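Local coordinates for protein L-lysine 6-monooxygenase (Pseudomonas syringae pv. tomato, PDB 5CQF) that probably hydroxylates the side-chain amine of L-lysine, using FAD and NADPH, in a siderophore biosynthesis pathway, at residues H72-R84 and Q410-I422. Sequence-based numbering, arbitrary orientation.
Sequences HVFRDLVTPRNPR and QSFSLMALRAGRI
Ala416 turns its methyl group into the loop 72-84, where CB lies 3.4 Å from the carbonyl O of Leu77 and also meets CD of Pro80. So small a residue lets the loop backbone come close to helix 412-428. Pro80, itself compact and rigid, sets its ring between Ser413 and Ala416, with CG 3.8 Å from Ser413 CB, while CD2 of Leu417 reaches back to Pro80 CB. Leu77 starts off away from the helix, but Leu77 CD2 returns over one face of the Phe412 ring, toward the rim, 4.1 Å from Phe412 CG; Trp114 of helix 111-125 meets that same aromatic residue nearly at right angles.

The polar contacts gather at the start of the helix, where Ser411 is the N-cap. Arg75 NE gives a weak, bent hydrogen bond to Ser413 OG (3.2 Å, 127° at the hydrogen), the bend at chi3 (51°) turning the NE and NH2 side of the group toward the serine hydroxyl. One water joins Arg75 NH2 to Ser413 OG. Another donates to Arg75 O and accepts from Ser413 N, 3.0 Å away, serving a first-turn amide that has no helical carbonyl to bind. The firmer partner of Arg75 is Asn251, through NH1.

Asp76 faces away and shapes the loop instead: OD1 accepts from Val78 N, closing an Asx turn. Thr79 N, 2.7 Å from Asp76 OD1 on its syn lone pair, extends this to an Asx motif, while OD2 accepts from Thr79 OG1. Farther along, the Arg81 chain, straight as far as CD and then bent at chi3, passes the bare backbone of Gly420, Arg81 CD lying 3.7 Å from Gly420 CA, and the Arg81 guanidinium reaches a salt bridge with Asp34 of helix 23-37.

The loop is thus shaped by its own aspartate and held mostly by close van der Waals packing, in which carbonyl groups and aliphatic parts of arginines share, with water completing the polar fit at the N-terminal end.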
ATOM      1  N   HIS A  72      -1.042  -9.196  11.879  1.00 39.77           N
ATOM      2  CA  HIS A  72      -0.514 -10.296  11.128  1.00 38.03           C
ATOM      3  C   HIS A  72      -1.291 -11.566  11.489  1.00 35.48           C
ATOM      4  O   HIS A  72      -1.763 -11.751  12.605  1.00 32.13           O
ATOM      5  CB  HIS A  72       0.992 -10.446  11.387  1.00 38.88           C
ATOM      6  CG  HIS A  72       1.652 -11.261  10.363  1.00 38.85           C
ATOM      7  ND1 HIS A  72       1.787 -12.619  10.491  1.00 40.20           N
ATOM      8  CD2 HIS A  72       2.088 -10.948   9.125  1.00 40.37           C
ATOM      9  CE1 HIS A  72       2.316 -13.106   9.388  1.00 39.32           C
ATOM     10  NE2 HIS A  72       2.501 -12.113   8.541  1.00 39.21           N
ATOM     11  N   VAL A  73      -1.389 -12.446  10.505  1.00 36.70           N
ATOM     12  CA  VAL A  73      -2.143 -13.685  10.598  1.00 37.14           C
ATOM     13  C   VAL A  73      -1.556 -14.697  11.631  1.00 34.76           C
ATOM     14  O   VAL A  73      -2.269 -15.493  12.144  1.00 35.00           O
ATOM     15  CB  VAL A  73      -2.345 -14.211   9.149  1.00 41.72           C
ATOM     16  CG1 VAL A  73      -1.118 -14.949   8.633  1.00 45.05           C
ATOM     17  CG2 VAL A  73      -3.596 -15.031   9.016  1.00 42.55           C
ATOM     18  N   PHE A  74      -0.292 -14.589  12.017  1.00 34.27           N
ATOM     19  CA  PHE A  74       0.291 -15.415  13.069  1.00 34.73           C
ATOM     20  C   PHE A  74      -0.205 -15.096  14.455  1.00 34.01           C
ATOM     21  O   PHE A  74      -0.042 -15.902  15.377  1.00 34.14           O
ATOM     22  CB  PHE A  74       1.811 -15.250  13.148  1.00 36.01           C
ATOM     23  CG  PHE A  74       2.571 -15.859  12.003  1.00 36.94           C
ATOM     24  CD1 PHE A  74       2.086 -16.948  11.304  1.00 39.31           C
ATOM     25  CD2 PHE A  74       3.798 -15.343  11.651  1.00 38.05           C
ATOM     26  CE1 PHE A  74       2.807 -17.492  10.252  1.00 40.98           C
ATOM     27  CE2 PHE A  74       4.541 -15.896  10.628  1.00 40.57           C
ATOM     28  CZ  PHE A  74       4.040 -16.965   9.912  1.00 41.71           C
ATOM     29  N   ARG A  75      -0.792 -13.923  14.611  1.00 34.18           N
ATOM     30  CA  ARG A  75      -1.234 -13.454  15.903  1.00 33.73           C
ATOM     31  C   ARG A  75      -2.689 -13.882  16.084  1.00 35.12           C
ATOM     32  O   ARG A  75      -3.607 -13.043  16.165  1.00 35.72           O
ATOM     33  CB  ARG A  75      -1.010 -11.954  15.998  1.00 33.40           C
ATOM     34  CG  ARG A  75       0.483 -11.671  15.821  1.00 35.25           C
ATOM     35  CD  ARG A  75       0.924 -10.213  16.006  1.00 35.21           C
ATOM     36  NE  ARG A  75       0.413  -9.680  17.244  1.00 37.21           N
ATOM     37  CZ  ARG A  75      -0.139  -8.473  17.387  1.00 37.29           C
ATOM     38  NH1 ARG A  75      -0.251  -7.643  16.345  1.00 35.23           N
ATOM     39  NH2 ARG A  75      -0.590  -8.121  18.591  1.00 36.62           N
ATOM     40  N   ASP A  76      -2.843 -15.209  16.151  1.00 34.52           N
ATOM     41  CA  ASP A  76      -4.099 -15.927  16.272  1.00 34.44           C
ATOM     42  C   ASP A  76      -4.229 -16.439  17.702  1.00 34.83           C
ATOM     43  O   ASP A  76      -3.502 -15.962  18.579  1.00 32.69           O
ATOM     44  CB  ASP A  76      -4.173 -17.067  15.223  1.00 34.44           C
ATOM     45  CG  ASP A  76      -3.121 -18.181  15.413  1.00 33.82           C
ATOM     46  OD1 ASP A  76      -2.627 -18.418  16.515  1.00 32.53           O
ATOM     47  OD2 ASP A  76      -2.771 -18.842  14.414  1.00 33.60           O
ATOM     48  N   LEU A  77      -5.126 -17.411  17.950  1.00 35.66           N
ATOM     49  CA  LEU A  77      -5.407 -17.872  19.320  1.00 36.33           C
ATOM     50  C   LEU A  77      -4.399 -18.825  19.883  1.00 35.15           C
ATOM     51  O   LEU A  77      -4.507 -19.152  21.072  1.00 35.62           O
ATOM     52  CB  LEU A  77      -6.778 -18.552  19.427  1.00 38.89           C
ATOM     53  CG  LEU A  77      -7.962 -17.610  19.410  1.00 41.98           C
ATOM     54  CD1 LEU A  77      -9.235 -18.412  19.246  1.00 44.18           C
ATOM     55  CD2 LEU A  77      -8.041 -16.721  20.659  1.00 42.46           C
ATOM     56  N   VAL A  78      -3.455 -19.314  19.070  1.00 33.85           N
ATOM     57  CA  VAL A  78      -2.498 -20.349  19.570  1.00 33.61           C
ATOM     58  C   VAL A  78      -1.061 -20.207  19.177  1.00 32.07           C
ATOM     59  O   VAL A  78      -0.188 -20.566  19.948  1.00 32.45           O
ATOM     60  CB  VAL A  78      -2.925 -21.779  19.169  1.00 34.58           C
ATOM     61  CG1 VAL A  78      -4.281 -22.069  19.755  1.00 34.73           C
ATOM     62  CG2 VAL A  78      -2.963 -21.965  17.652  1.00 33.99           C
ATOM     63  N   THR A  79      -0.826 -19.705  17.974  1.00 32.05           N
ATOM     64  CA  THR A  79       0.484 -19.728  17.337  1.00 32.05           C
ATOM     65  C   THR A  79       1.559 -19.012  18.146  1.00 34.11           C
ATOM     66  O   THR A  79       2.677 -19.487  18.181  1.00 35.49           O
ATOM     67  CB  THR A  79       0.379 -19.141  15.917  1.00 31.64           C
ATOM     68  OG1 THR A  79      -0.395 -20.005  15.092  1.00 30.97           O
ATOM     69  CG2 THR A  79       1.749 -18.889  15.277  1.00 32.02           C
ATOM     70  N   PRO A  80       1.253 -17.846  18.779  1.00 35.05           N
ATOM     71  CA  PRO A  80       2.367 -17.171  19.484  1.00 35.17           C
ATOM     72  C   PRO A  80       2.855 -17.964  20.662  1.00 34.71           C
ATOM     73  O   PRO A  80       3.995 -17.796  21.080  1.00 38.14           O
ATOM     74  CB  PRO A  80       1.776 -15.812  19.922  1.00 34.99           C
ATOM     75  CG  PRO A  80       0.570 -15.612  19.096  1.00 35.37           C
ATOM     76  CD  PRO A  80       0.046 -17.004  18.748  1.00 34.64           C
ATOM     77  N   ARG A  81       1.991 -18.830  21.171  1.00 34.57           N
ATOM     78  CA  ARG A  81       2.305 -19.782  22.245  1.00 35.06           C
ATOM     79  C   ARG A  81       2.834 -21.098  21.680  1.00 37.75           C
ATOM     80  O   ARG A  81       3.812 -21.637  22.196  1.00 39.61           O
ATOM     81  CB  ARG A  81       1.045 -20.083  23.054  1.00 34.80           C
ATOM     82  CG  ARG A  81       1.236 -21.185  24.079  1.00 36.57           C
ATOM     83  CD  ARG A  81      -0.012 -21.472  24.902  1.00 37.34           C
ATOM     84  NE  ARG A  81      -1.138 -21.838  24.053  1.00 38.63           N
ATOM     85  CZ  ARG A  81      -1.313 -23.019  23.467  1.00 40.17           C
ATOM     86  NH1 ARG A  81      -0.463 -24.022  23.664  1.00 40.31           N
ATOM     87  NH2 ARG A  81      -2.372 -23.204  22.685  1.00 42.18           N
ATOM     88  N   ASN A  82       2.184 -21.619  20.626  1.00 36.89           N
ATOM     89  CA  ASN A  82       2.583 -22.908  20.021  1.00 38.24           C
ATOM     90  C   ASN A  82       2.197 -23.001  18.533  1.00 35.28           C
ATOM     91  O   ASN A  82       1.070 -23.308  18.219  1.00 35.64           O
ATOM     92  CB  ASN A  82       1.921 -24.058  20.794  1.00 38.09           C
ATOM     93  CG  ASN A  82       2.095 -25.385  20.113  1.00 39.59           C
ATOM     94  OD1 ASN A  82       3.065 -25.608  19.406  1.00 40.50           O
ATOM     95  ND2 ASN A  82       1.153 -26.281  20.333  1.00 40.83           N
ATOM     96  N   PRO A  83       3.111 -22.686  17.638  1.00 33.99           N
ATOM     97  CA  PRO A  83       2.792 -22.724  16.221  1.00 35.09           C
ATOM     98  C   PRO A  83       2.390 -24.123  15.687  1.00 36.79           C
ATOM     99  O   PRO A  83       1.805 -24.200  14.635  1.00 37.67           O
ATOM    100  CB  PRO A  83       4.097 -22.281  15.566  1.00 34.61           C
ATOM    101  CG  PRO A  83       4.760 -21.434  16.605  1.00 34.45           C
ATOM    102  CD  PRO A  83       4.465 -22.159  17.868  1.00 34.90           C
ATOM    103  N   ARG A  84       2.679 -25.193  16.415  1.00 37.27           N
ATOM    104  CA  ARG A  84       2.369 -26.530  15.969  1.00 39.23           C
ATOM    105  C   ARG A  84       0.972 -26.961  16.377  1.00 39.33           C
ATOM    106  O   ARG A  84       0.520 -28.035  16.014  1.00 40.79           O
ATOM    107  CB  ARG A  84       3.385 -27.507  16.549  1.00 41.15           C
ATOM    108  CG  ARG A  84       4.803 -27.105  16.231  1.00 42.52           C
ATOM    109  CD  ARG A  84       5.742 -28.200  16.636  1.00 44.93           C
ATOM    110  NE  ARG A  84       5.641 -29.356  15.736  1.00 45.70           N
ATOM    111  CZ  ARG A  84       6.235 -30.534  15.959  1.00 47.60           C
ATOM    112  NH1 ARG A  84       6.978 -30.724  17.036  1.00 48.02           N
ATOM    113  NH2 ARG A  84       6.085 -31.528  15.100  1.00 48.81           N
ATOM    114  N   GLN A 410      -9.400  -7.241  22.899  1.00 51.10           N
ATOM    115  CA  GLN A 410      -9.693  -8.580  22.396  1.00 51.76           C
ATOM    116  C   GLN A 410      -8.587  -9.077  21.448  1.00 47.93           C
ATOM    117  O   GLN A 410      -8.894  -9.731  20.466  1.00 51.11           O
ATOM    118  CB  GLN A 410     -11.082  -8.639  21.730  1.00 56.12           C
ATOM    119  CG  GLN A 410     -12.256  -8.430  22.681  1.00 59.06           C
ATOM    120  CD  GLN A 410     -12.306  -9.472  23.798  1.00 62.90           C
ATOM    121  OE1 GLN A 410     -12.620 -10.647  23.568  1.00 65.27           O
ATOM    122  NE2 GLN A 410     -11.977  -9.044  25.017  1.00 61.50           N
ATOM    123  N   SER A 411      -7.313  -8.786  21.756  1.00 44.00           N
ATOM    124  CA  SER A 411      -6.164  -9.245  20.951  1.00 41.55           C
ATOM    125  C   SER A 411      -5.994 -10.759  21.076  1.00 39.33           C
ATOM    126  O   SER A 411      -5.789 -11.305  22.158  1.00 34.12           O
ATOM    127  CB  SER A 411      -4.871  -8.559  21.397  1.00 41.55           C
ATOM    128  OG  SER A 411      -3.754  -8.999  20.639  1.00 41.17           O
ATOM    129  N   PHE A 412      -6.085 -11.437  19.949  1.00 40.00           N
ATOM    130  CA  PHE A 412      -6.020 -12.883  19.965  1.00 41.00           C
ATOM    131  C   PHE A 412      -4.646 -13.342  20.413  1.00 40.14           C
ATOM    132  O   PHE A 412      -4.533 -14.271  21.206  1.00 39.41           O
ATOM    133  CB  PHE A 412      -6.333 -13.433  18.603  1.00 42.90           C
ATOM    134  CG  PHE A 412      -7.782 -13.448  18.273  1.00 47.10           C
ATOM    135  CD1 PHE A 412      -8.714 -12.768  19.040  1.00 46.80           C
ATOM    136  CD2 PHE A 412      -8.220 -14.154  17.155  1.00 53.24           C
ATOM    137  CE1 PHE A 412     -10.052 -12.814  18.728  1.00 49.59           C
ATOM    138  CE2 PHE A 412      -9.567 -14.203  16.830  1.00 55.19           C
ATOM    139  CZ  PHE A 412     -10.485 -13.525  17.622  1.00 53.40           C
ATOM    140  N   SER A 413      -3.603 -12.686  19.937  1.00 38.26           N
ATOM    141  CA  SER A 413      -2.275 -13.094  20.325  1.00 39.63           C
ATOM    142  C   SER A 413      -2.031 -12.964  21.828  1.00 39.95           C
ATOM    143  O   SER A 413      -1.391 -13.841  22.432  1.00 41.87           O
ATOM    144  CB  SER A 413      -1.218 -12.334  19.537  1.00 41.25           C
ATOM    145  OG  SER A 413      -1.411 -10.927  19.577  1.00 43.71           O
ATOM    146  N   LEU A 414      -2.550 -11.906  22.448  1.00 38.92           N
ATOM    147  CA  LEU A 414      -2.355 -11.714  23.882  1.00 37.02           C
ATOM    148  C   LEU A 414      -3.016 -12.847  24.652  1.00 37.27           C
ATOM    149  O   LEU A 414      -2.437 -13.349  25.608  1.00 35.11           O
ATOM    150  CB  LEU A 414      -2.917 -10.360  24.342  1.00 36.99           C
ATOM    151  CG  LEU A 414      -2.138  -9.155  23.788  1.00 38.17           C
ATOM    152  CD1 LEU A 414      -2.721  -7.831  24.311  1.00 38.79           C
ATOM    153  CD2 LEU A 414      -0.636  -9.223  24.069  1.00 37.18           C
HETATM  154  N   MSE A 415      -4.201 -13.260  24.191  1.00 38.15           N
HETATM  155  CA  MSE A 415      -4.927 -14.361  24.788  1.00 39.71           C
HETATM  156  C   MSE A 415      -4.146 -15.615  24.725  1.00 37.37           C
HETATM  157  O   MSE A 415      -4.154 -16.396  25.675  1.00 35.03           O
HETATM  158  CB  MSE A 415      -6.252 -14.615  24.107  1.00 43.67           C
HETATM  159  CG  MSE A 415      -7.217 -13.598  24.659  1.00 47.44           C
HETATM  160 SE   MSE A 415      -8.596 -13.373  23.306  1.00 65.55          SE
HETATM  161  CE  MSE A 415      -9.366 -11.894  24.383  1.00 61.54           C
ATOM    162  N   ALA A 416      -3.456 -15.821  23.615  1.00 36.89           N
ATOM    163  CA  ALA A 416      -2.655 -17.036  23.453  1.00 36.98           C
ATOM    164  C   ALA A 416      -1.578 -17.090  24.482  1.00 36.62           C
ATOM    165  O   ALA A 416      -1.338 -18.121  25.047  1.00 37.33           O
ATOM    166  CB  ALA A 416      -2.045 -17.098  22.090  1.00 37.28           C
ATOM    167  N   LEU A 417      -0.927 -15.963  24.720  1.00 38.92           N
ATOM    168  CA  LEU A 417       0.219 -15.890  25.649  1.00 39.10           C
ATOM    169  C   LEU A 417      -0.212 -16.009  27.099  1.00 39.35           C
ATOM    170  O   LEU A 417       0.414 -16.728  27.879  1.00 38.49           O
ATOM    171  CB  LEU A 417       1.014 -14.602  25.415  1.00 38.62           C
ATOM    172  CG  LEU A 417       1.689 -14.585  24.009  1.00 37.63           C
ATOM    173  CD1 LEU A 417       2.301 -13.246  23.673  1.00 37.13           C
ATOM    174  CD2 LEU A 417       2.772 -15.640  23.934  1.00 37.63           C
ATOM    175  N   ARG A 418      -1.299 -15.335  27.429  1.00 38.15           N
ATOM    176  CA  ARG A 418      -1.891 -15.455  28.733  1.00 38.72           C
ATOM    177  C   ARG A 418      -2.300 -16.878  29.014  1.00 39.07           C
ATOM    178  O   ARG A 418      -2.045 -17.379  30.105  1.00 41.06           O
ATOM    179  CB  ARG A 418      -3.126 -14.557  28.886  1.00 39.55           C
ATOM    180  CG  ARG A 418      -2.824 -13.074  28.952  1.00 40.94           C
ATOM    181  CD  ARG A 418      -3.931 -12.314  29.649  1.00 41.75           C
ATOM    182  NE  ARG A 418      -5.224 -12.435  28.976  1.00 40.66           N
ATOM    183  CZ  ARG A 418      -5.639 -11.643  27.996  1.00 42.63           C
ATOM    184  NH1 ARG A 418      -4.865 -10.693  27.513  1.00 45.65           N
ATOM    185  NH2 ARG A 418      -6.830 -11.813  27.462  1.00 45.61           N
ATOM    186  N   ALA A 419      -2.953 -17.521  28.055  1.00 40.15           N
ATOM    187  CA  ALA A 419      -3.372 -18.913  28.208  1.00 41.96           C
ATOM    188  C   ALA A 419      -2.209 -19.794  28.601  1.00 43.21           C
ATOM    189  O   ALA A 419      -2.371 -20.682  29.409  1.00 44.11           O
ATOM    190  CB  ALA A 419      -4.003 -19.440  26.924  1.00 42.66           C
ATOM    191  N   GLY A 420      -1.035 -19.555  28.020  1.00 44.85           N
ATOM    192  CA  GLY A 420       0.154 -20.319  28.392  1.00 45.66           C
ATOM    193  C   GLY A 420       0.569 -20.120  29.858  1.00 46.83           C
ATOM    194  O   GLY A 420       0.829 -21.076  30.578  1.00 45.39           O
ATOM    195  N   ARG A 421       0.625 -18.872  30.288  1.00 44.91           N
ATOM    196  CA  ARG A 421       0.989 -18.528  31.645  1.00 48.89           C
ATOM    197  C   ARG A 421      -0.007 -19.074  32.670  1.00 49.35           C
ATOM    198  O   ARG A 421       0.397 -19.525  33.744  1.00 51.05           O
ATOM    199  CB  ARG A 421       1.044 -17.008  31.814  1.00 51.48           C
ATOM    200  CG  ARG A 421       2.215 -16.328  31.135  1.00 53.65           C
ATOM    201  CD  ARG A 421       2.588 -15.047  31.888  1.00 59.35           C
ATOM    202  NE  ARG A 421       3.474 -14.178  31.102  1.00 62.72           N
ATOM    203  CZ  ARG A 421       4.481 -13.464  31.598  1.00 61.84           C
ATOM    204  NH1 ARG A 421       4.753 -13.492  32.895  1.00 65.86           N
ATOM    205  NH2 ARG A 421       5.232 -12.729  30.785  1.00 63.79           N
ATOM    206  N   ILE A 422      -1.296 -19.031  32.337  1.00 45.95           N
ATOM    207  CA  ILE A 422      -2.317 -19.486  33.251  1.00 44.71           C
ATOM    208  C   ILE A 422      -2.356 -21.006  33.309  1.00 44.88           C
ATOM    209  O   ILE A 422      -2.407 -21.578  34.392  1.00 45.96           O
ATOM    210  CB  ILE A 422      -3.691 -18.864  32.939  1.00 43.28           C
ATOM    211  CG1 ILE A 422      -3.671 -17.393  33.342  1.00 42.32           C
ATOM    212  CG2 ILE A 422      -4.821 -19.559  33.702  1.00 43.32           C
ATOM    213  CD1 ILE A 422      -4.795 -16.565  32.745  1.00 42.60           C
TER
HETATM  214  O   HOH W   1       0.724  -9.638  20.704  1.00 31.72           O
HETATM  215  O   HOH W   2      -3.592 -10.783  17.674  1.00 36.63           O